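Local atomic coordinates of saframycin Mx1 synthetase B (Legionella pneumophila subsp. pneumophila, PDB entry 3KXW), a protein that is a fatty acid AMP ligase of the ANL superfamily of AMP-binding enzymes and holds 5'-O-[(S)-(dodecanoyloxy)(hydroxy)phosphoryl]adenosine in its pocket. Residues G265-A270 / N296-V301; I402-N407 / L438-L443. All blocks are in the same frame, centred on the assembly; numbering follows the deposited sequence.

Contact 1. Residues G265-A270 / N296-V301; sequences GSPNFA and NGAEPV. With 1ZZ (5'-O-[(S)-(dodecanoyloxy)(hydroxy)phosphoryl]adenosine), chain B.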
loop_
_atom_site.group_PDB
_atom_site.type_symbol
_atom_site.label_atom_id
_atom_site.label_comp_id
_atom_site.label_asym_id
_atom_site.label_seq_id
_atom_site.Cartn_x
_atom_site.Cartn_y
_atom_site.Cartn_z
ATOM N N GLY A 265 8.378 1.911 7.263
ATOM C CA GLY A 265 8.177 0.545 6.818
ATOM C C GLY A 265 7.564 0.466 5.430
ATOM O O GLY A 265 7.503 1.461 4.731
ATOM N N SER A 266 7.077 -0.719 5.061
ATOM C CA SER A 266 6.734 -1.001 3.674
ATOM C C SER A 266 6.208 -2.419 3.557
ATOM O O SER A 266 6.288 -3.195 4.501
ATOM C CB SER A 266 8.001 -0.913 2.809
ATOM O OG SER A 266 8.952 -1.914 3.202
ATOM N N PRO A 267 5.691 -2.779 2.368
ATOM C CA PRO A 267 5.477 -4.206 2.095
ATOM C C PRO A 267 6.808 -4.936 2.105
ATOM O O PRO A 267 7.868 -4.335 1.929
ATOM C CB PRO A 267 4.894 -4.219 0.660
ATOM C CG PRO A 267 4.395 -2.826 0.435
ATOM C CD PRO A 267 5.359 -1.944 1.207
ATOM N N ASN A 268 6.740 -6.236 2.314
ATOM C CA ASN A 268 7.931 -7.074 2.427
ATOM C C ASN A 268 8.939 -6.873 1.283
ATOM O O ASN A 268 10.141 -6.808 1.515
ATOM C CB ASN A 268 7.457 -8.523 2.453
ATOM C CG ASN A 268 8.571 -9.492 2.741
ATOM O OD1 ASN A 268 8.920 -9.711 3.898
ATOM N ND2 ASN A 268 9.108 -10.106 1.695
ATOM N N PHE A 269 8.459 -6.773 0.042
ATOM C CA PHE A 269 9.385 -6.698 -1.105
ATOM C C PHE A 269 10.461 -5.597 -0.981
ATOM O O PHE A 269 11.572 -5.729 -1.516
ATOM C CB PHE A 269 8.614 -6.490 -2.416
ATOM C CG PHE A 269 8.366 -5.045 -2.728
ATOM C CD1 PHE A 269 9.303 -4.307 -3.430
ATOM C CD2 PHE A 269 7.199 -4.416 -2.290
ATOM C CE1 PHE A 269 9.104 -2.965 -3.692
ATOM C CE2 PHE A 269 6.996 -3.071 -2.558
ATOM C CZ PHE A 269 7.951 -2.351 -3.259
ATOM N N ALA A 270 10.129 -4.491 -0.314
ATOM C CA ALA A 270 11.027 -3.338 -0.359
ATOM C C ALA A 270 12.327 -3.582 0.420
ATOM O O ALA A 270 13.379 -2.989 0.112
ATOM C CB ALA A 270 10.308 -2.066 0.135
ATOM N N ASN A 296 6.410 -4.203 8.520
ATOM C CA ASN A 296 6.384 -5.028 7.339
ATOM C C ASN A 296 4.973 -5.579 7.220
ATOM O O ASN A 296 4.595 -6.491 7.957
ATOM C CB ASN A 296 7.397 -6.166 7.495
ATOM C CG ASN A 296 7.551 -6.991 6.243
ATOM O OD1 ASN A 296 6.763 -6.876 5.304
ATOM N ND2 ASN A 296 8.557 -7.862 6.233
ATOM N N GLY A 297 4.200 -5.011 6.300
ATOM C CA GLY A 297 2.818 -5.415 6.095
ATOM C C GLY A 297 2.339 -5.090 4.685
ATOM O O GLY A 297 2.983 -4.306 3.984
ATOM N N ALA A 298 1.189 -5.664 4.321
ATOM C CA ALA A 298 0.451 -5.431 3.075
ATOM C C ALA A 298 0.564 -6.610 2.116
ATOM O O ALA A 298 -0.165 -6.697 1.117
ATOM C CB ALA A 298 0.835 -4.119 2.390
ATOM N N GLU A 299 1.475 -7.523 2.428
ATOM C CA GLU A 299 1.651 -8.724 1.620
ATOM C C GLU A 299 2.368 -9.756 2.461
ATOM O O GLU A 299 2.781 -9.465 3.576
ATOM C CB GLU A 299 2.457 -8.416 0.356
ATOM C CG GLU A 299 3.921 -8.074 0.632
ATOM C CD GLU A 299 4.643 -7.626 -0.628
ATOM O OE1 GLU A 299 3.957 -7.231 -1.594
ATOM O OE2 GLU A 299 5.878 -7.678 -0.658
ATOM N N PRO A 300 2.526 -10.972 1.936
ATOM C CA PRO A 300 3.129 -11.979 2.823
ATOM C C PRO A 300 4.504 -11.579 3.354
ATOM O O PRO A 300 5.358 -11.088 2.638
ATOM C CB PRO A 300 3.194 -13.219 1.941
ATOM C CG PRO A 300 2.038 -13.053 1.034
ATOM C CD PRO A 300 2.003 -11.578 0.706
ATOM N N VAL A 301 4.682 -11.783 4.645
ATOM C CA VAL A 301 5.881 -11.363 5.343
ATOM C C VAL A 301 6.874 -12.549 5.402
ATOM O O VAL A 301 6.514 -13.653 5.836
ATOM C CB VAL A 301 5.479 -10.880 6.755
ATOM C CG1 VAL A 301 6.714 -10.612 7.622
ATOM C CG2 VAL A 301 4.543 -9.648 6.652
HETATM P P 1ZZ B . -5.134 -3.445 1.210
HETATM C C1 1ZZ B . 2.659 4.047 11.067
HETATM N N1 1ZZ B . -1.987 -8.549 3.525
HETATM O O1 1ZZ B . -2.319 -3.885 2.791
HETATM C C2 1ZZ B . 2.505 2.851 10.118
HETATM N N2 1ZZ B . -1.025 -7.692 5.352
HETATM O O2 1ZZ B . -4.342 -2.736 2.490
HETATM C C3 1ZZ B . 1.414 1.880 10.587
HETATM N N3 1ZZ B . -0.934 -10.947 3.665
HETATM O O3 1ZZ B . -6.560 -3.264 1.382
HETATM C C4 1ZZ B . 0.976 0.957 9.441
HETATM N N4 1ZZ B . 0.546 -11.148 5.556
HETATM O O4 1ZZ B . -4.624 -2.733 -0.145
HETATM C C5 1ZZ B . 0.238 -0.300 9.933
HETATM N N5 1ZZ B . 0.920 -9.478 7.147
HETATM O O5 1ZZ B . -4.752 -5.064 1.086
HETATM C C6 1ZZ B . -0.036 -1.202 8.722
HETATM O O6 1ZZ B . -3.193 -7.355 1.715
HETATM C C7 1ZZ B . -0.626 -2.627 8.862
HETATM O O7 1ZZ B . -4.409 -9.999 1.788
HETATM C C8 1ZZ B . -0.741 -3.525 7.615
HETATM O O8 1ZZ B . -6.247 -8.596 2.676
HETATM C C9 1ZZ B . -2.025 -3.163 6.851
HETATM C C10 1ZZ B . -1.950 -3.410 5.325
HETATM C C11 1ZZ B . -3.191 -2.746 4.666
HETATM C C12 1ZZ B . -3.527 -3.508 3.370
HETATM C C13 1ZZ B . -4.907 -5.936 2.185
HETATM C C14 1ZZ B . -4.485 -7.222 1.834
HETATM C C15 1ZZ B . -4.950 -8.324 2.854
HETATM C C16 1ZZ B . -4.134 -9.342 2.645
HETATM C C17 1ZZ B . -2.881 -8.635 2.459
HETATM C C18 1ZZ B . -1.826 -7.399 4.398
HETATM C C19 1ZZ B . -0.570 -9.096 5.118
HETATM C C20 1ZZ B . -1.178 -9.593 4.081
HETATM C C21 1ZZ B . -0.082 -11.686 4.333
HETATM C C22 1ZZ B . 0.342 -9.991 5.931
HETATM O O HOH W 1 7.805 -9.865 -1.058
HETATM O O HOH W 2 4.488 -7.190 3.899
#
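Asn268 and Asn296 meet amide to amide, their planes 19° apart and nearly coplanar. Asn296 ND2 gives its hydrogen to Asn268 OD1 over 3.0 Å along an almost straight line, with the acceptor lying in the amide plane of Asn296. Both side chains have CG anti to the backbone N (chi1 -173° in Asn268 and -174° in Asn296), which sends each amide into the space between the segments. Asn268 OD1 accepts from Arg302 N as well, and ND2 donates to Thr305 OG1, so the amide is held at both ends. A water donates to Asn296 OD1 and to Glu299 O and accepts from Asn268 N, bridging the two segments. Glu299, from the same segment as Asn296, extends beyond CG toward 267-269. Its OE2 receives Phe269 N at 2.8 Å, nearly along the C-O axis, while CD rests 3.7 Å from Pro267 CB and OE1 lies close to the like-charged Glu536. OE2 also lies at the edge of the Phe269 ring and accepts a hydrogen bond from a second water, to which Asn268 ND2 donates.

These side chains join the ends of two neighbouring parallel strands, 263-266 and 293-296, where Ser266 pairs with Asn296 and Gly297 N makes a weak bond to Ser266 O. The sequence Asn-Gly-Ala-Glu-Pro at 296-300 leads from strand 293-296 into the loop that borders the adenine, as in other ANL enzymes. Pro267 CA approaches Gly297 O at 3.1 Å in a CA-H...O contact. Residues 298-301 also line the ligand pocket: Ala298 CB is 3.2 Å from 1ZZ O1, and Val301 CG2 is 3.7 Å from 1ZZ N5.

Contact 2. Residues I402-N407 / L438-L443; sequences IWVQSN and LRTGDL. With 1ZZ (5'-O-[(S)-(dodecanoyloxy)(hydroxy)phosphoryl]adenosine), chain B.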
loop_
_atom_site.group_PDB
_atom_site.type_symbol
_atom_site.label_atom_id
_atom_site.label_comp_id
_atom_site.label_asym_id
_atom_site.label_seq_id
_atom_site.Cartn_x
_atom_site.Cartn_y
_atom_site.Cartn_z
ATOM N N ILE A 402 -10.092 -15.259 7.963
ATOM C CA ILE A 402 -9.883 -14.251 8.970
ATOM C C ILE A 402 -11.100 -13.340 8.957
ATOM O O ILE A 402 -11.378 -12.684 7.959
ATOM C CB ILE A 402 -8.573 -13.487 8.703
ATOM C CG1 ILE A 402 -7.387 -14.460 8.863
ATOM C CG2 ILE A 402 -8.450 -12.270 9.639
ATOM C CD1 ILE A 402 -6.069 -13.970 8.266
ATOM N N TRP A 403 -11.853 -13.354 10.049
ATOM C CA TRP A 403 -12.990 -12.447 10.238
ATOM C C TRP A 403 -12.635 -11.369 11.267
ATOM O O TRP A 403 -11.989 -11.656 12.283
ATOM C CB TRP A 403 -14.232 -13.228 10.727
ATOM C CG TRP A 403 -14.880 -14.056 9.666
ATOM C CD1 TRP A 403 -14.286 -14.583 8.565
ATOM C CD2 TRP A 403 -16.259 -14.472 9.619
ATOM N NE1 TRP A 403 -15.208 -15.289 7.819
ATOM C CE2 TRP A 403 -16.423 -15.241 8.453
ATOM C CE3 TRP A 403 -17.361 -14.280 10.465
ATOM C CZ2 TRP A 403 -17.657 -15.789 8.081
ATOM C CZ3 TRP A 403 -18.582 -14.829 10.105
ATOM C CH2 TRP A 403 -18.718 -15.583 8.929
ATOM N N VAL A 404 -13.086 -10.144 11.023
ATOM C CA VAL A 404 -12.679 -9.007 11.845
ATOM C C VAL A 404 -13.882 -8.240 12.359
ATOM O O VAL A 404 -14.866 -8.101 11.644
ATOM C CB VAL A 404 -11.792 -8.054 11.031
ATOM C CG1 VAL A 404 -11.355 -6.865 11.874
ATOM C CG2 VAL A 404 -10.589 -8.824 10.478
ATOM N N GLN A 405 -13.797 -7.745 13.591
ATOM C CA GLN A 405 -14.822 -6.842 14.139
ATOM C C GLN A 405 -14.213 -5.755 15.005
ATOM O O GLN A 405 -13.379 -6.041 15.861
ATOM C CB GLN A 405 -15.882 -7.621 14.957
ATOM C CG GLN A 405 -16.774 -6.707 15.808
ATOM C CD GLN A 405 -17.897 -7.461 16.506
ATOM O OE1 GLN A 405 -17.655 -8.379 17.302
ATOM N NE2 GLN A 405 -19.136 -7.078 16.213
ATOM N N SER A 406 -14.623 -4.508 14.777
ATOM C CA SER A 406 -14.274 -3.408 15.668
ATOM C C SER A 406 -14.832 -2.107 15.101
ATOM O O SER A 406 -15.367 -2.073 13.990
ATOM C CB SER A 406 -12.744 -3.257 15.812
ATOM O OG SER A 406 -12.201 -2.462 14.751
ATOM N N ASN A 407 -14.667 -1.028 15.850
ATOM C CA ASN A 407 -15.093 0.285 15.380
ATOM C C ASN A 407 -14.285 0.794 14.169
ATOM O O ASN A 407 -14.620 1.826 13.574
ATOM C CB ASN A 407 -15.029 1.284 16.527
ATOM C CG ASN A 407 -16.187 1.121 17.512
ATOM O OD1 ASN A 407 -16.086 1.522 18.665
ATOM N ND2 ASN A 407 -17.278 0.527 17.057
ATOM N N LEU A 438 -16.444 -8.481 9.363
ATOM C CA LEU A 438 -15.811 -8.332 8.071
ATOM C C LEU A 438 -15.166 -9.641 7.645
ATOM O O LEU A 438 -14.321 -10.203 8.360
ATOM C CB LEU A 438 -14.756 -7.229 8.131
ATOM C CG LEU A 438 -13.711 -7.171 7.022
ATOM C CD1 LEU A 438 -14.366 -6.821 5.677
ATOM C CD2 LEU A 438 -12.670 -6.136 7.442
ATOM N N ARG A 439 -15.560 -10.130 6.484
ATOM C CA ARG A 439 -14.924 -11.300 5.889
ATOM C C ARG A 439 -13.757 -10.859 4.984
ATOM O O ARG A 439 -13.976 -10.239 3.954
ATOM C CB ARG A 439 -15.964 -12.112 5.105
ATOM C CG ARG A 439 -17.087 -12.711 5.996
ATOM C CD ARG A 439 -17.972 -13.735 5.239
ATOM N NE ARG A 439 -17.256 -14.959 4.861
ATOM C CZ ARG A 439 -17.842 -16.040 4.342
ATOM N NH1 ARG A 439 -19.159 -16.060 4.136
ATOM N NH2 ARG A 439 -17.123 -17.103 4.026
ATOM N N THR A 440 -12.518 -11.172 5.368
ATOM C CA THR A 440 -11.375 -10.579 4.673
ATOM C C THR A 440 -11.008 -11.237 3.350
ATOM O O THR A 440 -10.302 -10.644 2.526
ATOM C CB THR A 440 -10.135 -10.577 5.570
ATOM O OG1 THR A 440 -9.743 -11.933 5.849
ATOM C CG2 THR A 440 -10.462 -9.871 6.889
ATOM N N GLY A 441 -11.428 -12.480 3.166
ATOM C CA GLY A 441 -10.938 -13.256 2.039
ATOM C C GLY A 441 -9.573 -13.872 2.283
ATOM O O GLY A 441 -9.060 -14.600 1.439
ATOM N N ASP A 442 -8.991 -13.577 3.441
ATOM C CA ASP A 442 -7.679 -14.094 3.832
ATOM C C ASP A 442 -7.789 -15.365 4.672
ATOM O O ASP A 442 -8.700 -15.491 5.485
ATOM C CB ASP A 442 -6.926 -13.031 4.633
ATOM C CG ASP A 442 -6.602 -11.816 3.813
ATOM O OD1 ASP A 442 -6.164 -11.988 2.659
ATOM O OD2 ASP A 442 -6.781 -10.685 4.314
ATOM N N LEU A 443 -6.861 -16.308 4.476
ATOM C CA LEU A 443 -6.832 -17.521 5.289
ATOM C C LEU A 443 -5.671 -17.420 6.276
ATOM O O LEU A 443 -4.623 -16.873 5.949
ATOM C CB LEU A 443 -6.621 -18.767 4.437
ATOM C CG LEU A 443 -7.746 -19.172 3.487
ATOM C CD1 LEU A 443 -7.334 -20.375 2.654
ATOM C CD2 LEU A 443 -9.020 -19.469 4.263
HETATM P P 1ZZ B . -5.134 -3.445 1.210
HETATM C C1 1ZZ B . 2.659 4.047 11.067
HETATM N N1 1ZZ B . -1.987 -8.549 3.525
HETATM O O1 1ZZ B . -2.319 -3.885 2.791
HETATM C C2 1ZZ B . 2.505 2.851 10.118
HETATM N N2 1ZZ B . -1.025 -7.692 5.352
HETATM O O2 1ZZ B . -4.342 -2.736 2.490
HETATM C C3 1ZZ B . 1.414 1.880 10.587
HETATM N N3 1ZZ B . -0.934 -10.947 3.665
HETATM O O3 1ZZ B . -6.560 -3.264 1.382
HETATM C C4 1ZZ B . 0.976 0.957 9.441
HETATM N N4 1ZZ B . 0.546 -11.148 5.556
HETATM O O4 1ZZ B . -4.624 -2.733 -0.145
HETATM C C5 1ZZ B . 0.238 -0.300 9.933
HETATM N N5 1ZZ B . 0.920 -9.478 7.147
HETATM O O5 1ZZ B . -4.752 -5.064 1.086
HETATM C C6 1ZZ B . -0.036 -1.202 8.722
HETATM O O6 1ZZ B . -3.193 -7.355 1.715
HETATM C C7 1ZZ B . -0.626 -2.627 8.862
HETATM O O7 1ZZ B . -4.409 -9.999 1.788
HETATM C C8 1ZZ B . -0.741 -3.525 7.615
HETATM O O8 1ZZ B . -6.247 -8.596 2.676
HETATM C C9 1ZZ B . -2.025 -3.163 6.851
HETATM C C10 1ZZ B . -1.950 -3.410 5.325
HETATM C C11 1ZZ B . -3.191 -2.746 4.666
HETATM C C12 1ZZ B . -3.527 -3.508 3.370
HETATM C C13 1ZZ B . -4.907 -5.936 2.185
HETATM C C14 1ZZ B . -4.485 -7.222 1.834
HETATM C C15 1ZZ B . -4.950 -8.324 2.854
HETATM C C16 1ZZ B . -4.134 -9.342 2.645
HETATM C C17 1ZZ B . -2.881 -8.635 2.459
HETATM C C18 1ZZ B . -1.826 -7.399 4.398
HETATM C C19 1ZZ B . -0.570 -9.096 5.118
HETATM C C20 1ZZ B . -1.178 -9.593 4.081
HETATM C C21 1ZZ B . -0.082 -11.686 4.333
HETATM C C22 1ZZ B . 0.342 -9.991 5.931
#
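Thr440 grips the carbonyl of Ile402 twice: OG1 donates to Ile402 O at 2.8 Å, and the backbone N reaches the same oxygen from nearly straight ahead at 3.2 Å. With chi1 at 64°, OG1 lies between the backbone N and the carbonyl carbon of its own residue, where it can also accept from Asp442 N in an ST turn. This turn carries the chain round the corner at Gly441, after which Ile402 N donates to Asp442 O. Past the corner Asp442 faces the ligand, and its two carboxylate oxygens divide the ribose hydroxyls between them: OD1 accepts from 1ZZ O7 at 2.8 Å and OD2 from 1ZZ O8 at 2.7 Å. Thr440-Gly441-Asp442 is the TGD motif of the ANL superfamily, whose aspartate binds the ribose hydroxyls. Arg456 forms a salt bridge to OD1 and Tyr327 OH bonds to OD2, probably steadying the carboxylate.

Further along, Val404 and Leu438 form an antiparallel hydrogen-bonded pair. On the face of Trp403 and Arg439, the arginine runs alongside the indole, with CG over one ring face, 3.9 Å from the centroid of the five-membered ring (CH-pi). A bend at chi3 brings NE to 3.3 Å from Trp403 CZ2, the guanidinium and ring planes 42° apart. Glu401 binds both Trp403 NE1 and Arg439 NE, while Arg439 NH2 bonds to Pro388 O. On the other face Val404 CG2 meets Thr440 CG2 at 3.7 Å. Strand 400-405 pairs with 438-440 and, past the corner, with 442-447; strand 382-386 flanks it too, and Ile402 packs on strand 450-456.

From the N terminus, contact 1 closes a loop of 25 residues that holds the rest of helix 269-277, and it joins strands 263-266 and 293-296 of a mixed sheet. Contact 2 follows in series, neither nested in the first nor crossing it: 402-407 and 438-443 enclose 30 residues, among them helix 417-424, and join strands of a separate antiparallel sheet. The two centres lie 19 Å apart and their nearest atoms about 8 Å, without touching. The ligand 1ZZ connects them, since 298-301 of contact 1 and Asp442 of contact 2 both belong to its pocket.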